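Local coordinates for YPM (Yersinia pseudotuberculosis, PDB 1PM4), which acts as a superantigen, a secreted mitogen that probably stimulates T cells by bridging their receptors to MHC class II molecules, at residues S40-A45 with S92-N97; L51-G56 with L82-K87. One frame throughout, in Å; residues are numbered along the deposited sequence.

Contact 1 of 2, residues S40-A45 with S92-N97; sequences STNVNA and SSETSN
The side-chain amide of N42 and the carboxylate of E94 approach from opposite directions, their planes 71° apart. At the amide edge, in plane, N42 ND2 donates to S96 OG at 3.1 Å. A second bond from N42 ND2 to E94 OE2 is weak, at 3.4 Å. S96 OG in turn donates to the backbone O of E94. Waters join the two segments further: one bridges N42 OD1 and E94 OE1, and another joins N44 ND2 to E94 OE2. The side chains of N97 and T41 cross at about a right angle. N97 CG is anti to its own backbone N (chi1 161°), which carries OD1 to T41 N. N97 OD1 accepts from T41 N at 2.9 Å, and this bond is nearly straight, 169° at the hydrogen. The donor stands above the plane of the N97 amide carbonyl. S40 OG has two roles. It donates to N97 O at 2.6 Å and accepts from N42 N. Outside the segments, S40 and S96 both touch M47. This is a surface contact at one end of a jelly roll, between the 40-45 loop and the loop leading into strand 96-103, with ST turns at S40 and S92 and an Asx turn at N42, where a type I beta turn begins.

Contact 2 of 2, residues L51-G56 with L82-K87; sequences LLRNVG and LSWIWK
Two neighbouring antiparallel strands, 47-54 and 84-90, pair here in the middle of one four-stranded sheet of the jelly roll. L52 and I85 form a hydrogen-bonded pair. L52 N donates to I85 O at 2.7 Å, and I85 N donates back to L52 O at 2.9 Å. The flanking pairs, L51 with W86 and R53 with W84, are non-hydrogen-bonded. CA-H...O contacts from L51 to I85 O and from W84 to L52 O accompany them.

L51, R53, W84 and W86 share the face turned to the other sheet, where they meet residues such as L34, A36, L72 and Y74. L51 CD1 lies over one face of the W86 ring in a CH-pi contact, 4.0 Å from the centroid of the six-membered ring. The same methyl touches W84 CB at 3.8 Å, so it sits between the two tryptophans. W84 CD1 lies over the same face of W86, offset toward the rim. On the opposite face of the sheet L52 CD1 packs on I85 CG2 at 3.9 Å. The second subunit comes close on this side: its E75 packs on L52 and forms a salt bridge with K87 NZ.

R53 runs alongside W84, pointing the same way, with the guanidinium and indole planes 81° apart. Its chain is extended from CG to NE. The main polar partner of R53 is D76, which forms a salt bridge with NE. A water joins R53 NH2, by a weak bond, to L82 N. At the guanidinium edge R53 NH1 donates to L82 O at 3.1 Å, but the donor stands 83° out of the plane of that carbonyl.

Contact 1 and contact 2 lie on opposite sides of the chain's centre. Their own centres are about 25 Å apart, and their nearest atoms about 12 Å. Along the chain, 51-56 and 82-87 both fall between 40-45 and 92-97, so contact 1 brackets contact 2 in sequence. The two are linked by continuous chain. Segment 40-45 leads from strand 32-39 into strand 47-54, which carries 51-54. Strand 84-90 runs on through 92-95 into strand 96-103. Both connections of contact 1 cross from one sheet to the other. Contact 1 therefore lies where the sheets are connected, and contact 2 in the core of one sheet, one face of it turned to the second subunit.

Contact 1 of 2, residues S40-A45 with S92-N97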
loop_
_atom_site.group_PDB
_atom_site.type_symbol
_atom_site.label_atom_id
_atom_site.label_comp_id
_atom_site.label_asym_id
_atom_site.label_seq_id
_atom_site.Cartn_x
_atom_site.Cartn_y
_atom_site.Cartn_z
ATOM N N SER A 40 19.934 -9.542 9.192
ATOM C CA SER A 40 21.243 -9.112 9.667
ATOM C C SER A 40 21.819 -10.103 10.679
ATOM O O SER A 40 21.051 -10.640 11.538
ATOM C CB SER A 40 21.159 -7.742 10.303
ATOM O OG SER A 40 22.413 -7.294 10.774
ATOM N N THR A 41 23.120 -10.352 10.553
ATOM C CA THR A 41 23.819 -11.118 11.610
ATOM C C THR A 41 23.925 -10.352 12.909
ATOM O O THR A 41 24.318 -10.962 13.899
ATOM C CB THR A 41 25.221 -11.556 11.175
ATOM O OG1 THR A 41 26.055 -10.426 10.884
ATOM C CG2 THR A 41 25.161 -12.432 9.951
ATOM N N ASN A 42 23.634 -9.052 12.921
ATOM C CA ASN A 42 23.515 -8.243 14.108
ATOM C C ASN A 42 22.180 -8.530 14.724
ATOM O O ASN A 42 21.189 -8.119 14.223
ATOM C CB ASN A 42 23.696 -6.798 13.801
ATOM C CG ASN A 42 23.484 -5.873 14.983
ATOM O OD1 ASN A 42 23.336 -6.297 16.146
ATOM N ND2 ASN A 42 23.481 -4.573 14.692
ATOM N N VAL A 43 22.164 -9.200 15.866
ATOM C CA VAL A 43 20.874 -9.640 16.430
ATOM C C VAL A 43 20.074 -8.404 16.854
ATOM O O VAL A 43 18.851 -8.450 16.991
ATOM C CB VAL A 43 21.118 -10.580 17.671
ATOM C CG1 VAL A 43 19.833 -10.998 18.273
ATOM C CG2 VAL A 43 21.880 -11.819 17.205
ATOM N N ASN A 44 20.775 -7.304 17.074
ATOM C CA ASN A 44 20.138 -6.084 17.522
ATOM C C ASN A 44 19.772 -5.127 16.380
ATOM O O ASN A 44 19.405 -3.985 16.615
ATOM C CB ASN A 44 21.043 -5.340 18.481
ATOM C CG ASN A 44 21.375 -6.124 19.771
ATOM O OD1 ASN A 44 20.656 -7.034 20.166
ATOM N ND2 ASN A 44 22.465 -5.747 20.400
ATOM N N ALA A 45 19.876 -5.582 15.166
ATOM C CA ALA A 45 19.690 -4.691 14.041
ATOM C C ALA A 45 18.305 -4.082 14.030
ATOM O O ALA A 45 17.292 -4.764 14.375
ATOM C CB ALA A 45 19.942 -5.471 12.776
ATOM N N SER A 92 19.332 2.343 13.127
ATOM C CA SER A 92 20.299 2.385 14.216
ATOM C C SER A 92 21.541 3.183 13.862
ATOM O O SER A 92 21.887 3.338 12.673
ATOM C CB SER A 92 20.745 0.936 14.553
ATOM O OG SER A 92 21.748 0.853 15.526
ATOM N N SER A 93 22.229 3.702 14.886
ATOM C CA SER A 93 23.536 4.306 14.690
ATOM C C SER A 93 24.657 3.240 14.551
ATOM O O SER A 93 25.779 3.558 14.241
ATOM C CB SER A 93 23.849 5.290 15.782
ATOM O OG SER A 93 22.819 6.241 15.824
ATOM N N GLU A 94 24.334 1.974 14.812
ATOM C CA GLU A 94 25.270 0.864 14.742
ATOM C C GLU A 94 25.474 0.348 13.342
ATOM O O GLU A 94 24.535 -0.109 12.674
ATOM C CB GLU A 94 24.819 -0.278 15.660
ATOM C CG GLU A 94 25.795 -1.434 15.759
ATOM C CD GLU A 94 25.473 -2.415 16.917
ATOM O OE1 GLU A 94 26.378 -3.113 17.318
ATOM O OE2 GLU A 94 24.316 -2.553 17.328
ATOM N N THR A 95 26.723 0.395 12.887
ATOM C CA THR A 95 27.090 -0.169 11.608
ATOM C C THR A 95 26.887 -1.654 11.687
ATOM O O THR A 95 27.307 -2.286 12.684
ATOM C CB THR A 95 28.555 0.156 11.302
ATOM O OG1 THR A 95 28.647 1.588 11.088
ATOM C CG2 THR A 95 28.984 -0.528 10.018
ATOM N N SER A 96 26.150 -2.169 10.718
ATOM C CA SER A 96 25.624 -3.524 10.761
ATOM C C SER A 96 25.774 -4.302 9.459
ATOM O O SER A 96 25.644 -3.734 8.387
ATOM C CB SER A 96 24.127 -3.472 11.051
ATOM O OG SER A 96 23.805 -2.725 12.227
ATOM N N ASN A 97 25.970 -5.622 9.565
ATOM C CA ASN A 97 25.796 -6.499 8.403
ATOM C C ASN A 97 24.361 -6.385 7.906
ATOM O O ASN A 97 23.428 -6.175 8.701
ATOM C CB ASN A 97 26.034 -7.960 8.851
ATOM C CG ASN A 97 25.445 -8.995 7.895
ATOM O OD1 ASN A 97 24.269 -9.467 8.030
ATOM N ND2 ASN A 97 26.282 -9.379 6.880
HETATM O O HOH W 1 25.104 -5.739 18.109
HETATM O O HOH W 2 21.760 -2.053 16.210
HETATM O O HOH W 3 23.819 -3.268 20.026
#

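Contact 2 of 2, residues L51-G56 with L82-K87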
loop_
_atom_site.group_PDB
_atom_site.type_symbol
_atom_site.label_atom_id
_atom_site.label_comp_id
_atom_site.label_asym_id
_atom_site.label_seq_id
_atom_site.Cartn_x
_atom_site.Cartn_y
_atom_site.Cartn_z
ATOM N N LEU A 51 9.940 -1.121 -0.561
ATOM C CA LEU A 51 9.797 -1.388 -1.977
ATOM C C LEU A 51 9.307 -0.153 -2.705
ATOM O O LEU A 51 8.240 0.419 -2.374
ATOM C CB LEU A 51 8.833 -2.589 -2.191
ATOM C CG LEU A 51 8.500 -2.882 -3.680
ATOM C CD1 LEU A 51 9.744 -3.138 -4.620
ATOM C CD2 LEU A 51 7.525 -3.991 -3.773
ATOM N N LEU A 52 10.132 0.320 -3.646
ATOM C CA LEU A 52 9.740 1.408 -4.510
ATOM C C LEU A 52 9.525 0.917 -5.936
ATOM O O LEU A 52 10.253 0.018 -6.423
ATOM C CB LEU A 52 10.786 2.464 -4.477
ATOM C CG LEU A 52 11.277 2.913 -3.080
ATOM C CD1 LEU A 52 12.639 3.490 -3.307
ATOM C CD2 LEU A 52 10.375 3.891 -2.587
ATOM N N ARG A 53 8.566 1.536 -6.613
ATOM C CA ARG A 53 8.332 1.296 -8.037
ATOM C C ARG A 53 8.461 2.562 -8.849
ATOM O O ARG A 53 8.112 3.629 -8.376
ATOM C CB ARG A 53 6.972 0.617 -8.282
ATOM C CG ARG A 53 7.187 -0.627 -9.192
ATOM C CD ARG A 53 5.956 -1.493 -9.590
ATOM N NE ARG A 53 6.257 -2.868 -10.065
ATOM C CZ ARG A 53 7.314 -3.230 -10.805
ATOM N NH1 ARG A 53 8.236 -2.361 -11.179
ATOM N NH2 ARG A 53 7.463 -4.493 -11.168
ATOM N N ASN A 54 8.947 2.448 -10.083
ATOM C CA ASN A 54 8.940 3.583 -10.981
ATOM C C ASN A 54 7.538 3.654 -11.601
ATOM O O ASN A 54 7.067 2.722 -12.229
ATOM C CB ASN A 54 10.016 3.488 -12.053
ATOM C CG ASN A 54 10.417 4.870 -12.614
ATOM O OD1 ASN A 54 11.577 5.110 -13.026
ATOM N ND2 ASN A 54 9.448 5.794 -12.615
ATOM N N VAL A 55 6.892 4.780 -11.424
ATOM C CA VAL A 55 5.425 4.861 -11.466
ATOM C C VAL A 55 4.791 4.921 -12.875
ATOM O O VAL A 55 3.865 4.121 -13.205
ATOM C CB VAL A 55 4.996 6.046 -10.587
ATOM C CG1 VAL A 55 3.594 6.529 -10.891
ATOM C CG2 VAL A 55 5.104 5.623 -9.134
ATOM N N GLY A 56 5.240 5.895 -13.656
ATOM C CA GLY A 56 4.948 5.924 -15.087
ATOM C C GLY A 56 5.966 6.757 -15.856
ATOM O O GLY A 56 5.635 7.384 -16.871
ATOM N N LEU A 82 8.679 -2.950 -15.639
ATOM C CA LEU A 82 9.080 -1.849 -14.809
ATOM C C LEU A 82 10.072 -2.324 -13.788
ATOM O O LEU A 82 10.077 -3.489 -13.374
ATOM C CB LEU A 82 7.878 -1.232 -14.110
ATOM C CG LEU A 82 7.007 -0.289 -14.958
ATOM C CD1 LEU A 82 5.941 0.277 -14.037
ATOM C CD2 LEU A 82 7.829 0.831 -15.581
ATOM N N SER A 83 10.918 -1.398 -13.386
ATOM C CA SER A 83 11.961 -1.734 -12.455
ATOM C C SER A 83 11.477 -1.407 -11.077
ATOM O O SER A 83 10.492 -0.680 -10.842
ATOM C CB SER A 83 13.300 -1.064 -12.812
ATOM O OG SER A 83 13.163 0.319 -12.813
ATOM N N TRP A 84 12.183 -1.971 -10.119
ATOM C CA TRP A 84 11.818 -1.754 -8.732
ATOM C C TRP A 84 13.103 -1.489 -8.003
ATOM O O TRP A 84 14.175 -1.880 -8.474
ATOM C CB TRP A 84 11.106 -2.992 -8.179
ATOM C CG TRP A 84 11.806 -4.250 -8.251
ATOM C CD1 TRP A 84 12.701 -4.721 -7.371
ATOM C CD2 TRP A 84 11.626 -5.297 -9.249
ATOM N NE1 TRP A 84 13.114 -5.972 -7.734
ATOM C CE2 TRP A 84 12.477 -6.360 -8.888
ATOM C CE3 TRP A 84 10.816 -5.430 -10.388
ATOM C CZ2 TRP A 84 12.592 -7.565 -9.649
ATOM C CZ3 TRP A 84 10.902 -6.621 -11.155
ATOM C CH2 TRP A 84 11.785 -7.674 -10.773
ATOM N N ILE A 85 12.983 -0.859 -6.850
ATOM C CA ILE A 85 14.083 -0.688 -5.898
ATOM C C ILE A 85 13.691 -1.143 -4.519
ATOM O O ILE A 85 12.590 -0.831 -3.976
ATOM C CB ILE A 85 14.499 0.764 -5.856
ATOM C CG1 ILE A 85 15.256 1.094 -7.124
ATOM C CG2 ILE A 85 15.407 1.130 -4.594
ATOM C CD1 ILE A 85 15.419 2.593 -7.224
ATOM N N TRP A 86 14.596 -1.903 -3.930
ATOM C CA TRP A 86 14.587 -2.215 -2.529
ATOM C C TRP A 86 15.473 -1.182 -1.798
ATOM O O TRP A 86 16.664 -1.124 -2.049
ATOM C CB TRP A 86 15.210 -3.588 -2.312
ATOM C CG TRP A 86 14.519 -4.658 -3.091
ATOM C CD1 TRP A 86 15.098 -5.391 -4.091
ATOM C CD2 TRP A 86 13.230 -5.247 -2.846
ATOM N NE1 TRP A 86 14.192 -6.281 -4.591
ATOM C CE2 TRP A 86 13.052 -6.268 -3.846
ATOM C CE3 TRP A 86 12.184 -4.983 -1.994
ATOM C CZ2 TRP A 86 11.923 -6.998 -3.960
ATOM C CZ3 TRP A 86 10.990 -5.726 -2.139
ATOM C CH2 TRP A 86 10.892 -6.753 -3.107
ATOM N N LYS A 87 14.876 -0.369 -0.942
ATOM C CA LYS A 87 15.644 0.542 -0.125
ATOM C C LYS A 87 15.768 0.017 1.301
ATOM O O LYS A 87 14.759 -0.269 1.942
ATOM C CB LYS A 87 14.933 1.892 -0.089
ATOM C CG LYS A 87 15.553 2.896 0.787
ATOM C CD LYS A 87 15.001 4.316 0.546
ATOM C CE LYS A 87 15.652 5.286 1.406
ATOM N NZ LYS A 87 14.996 6.703 1.405
HETATM O O HOH W 4 8.078 -5.664 -14.145
#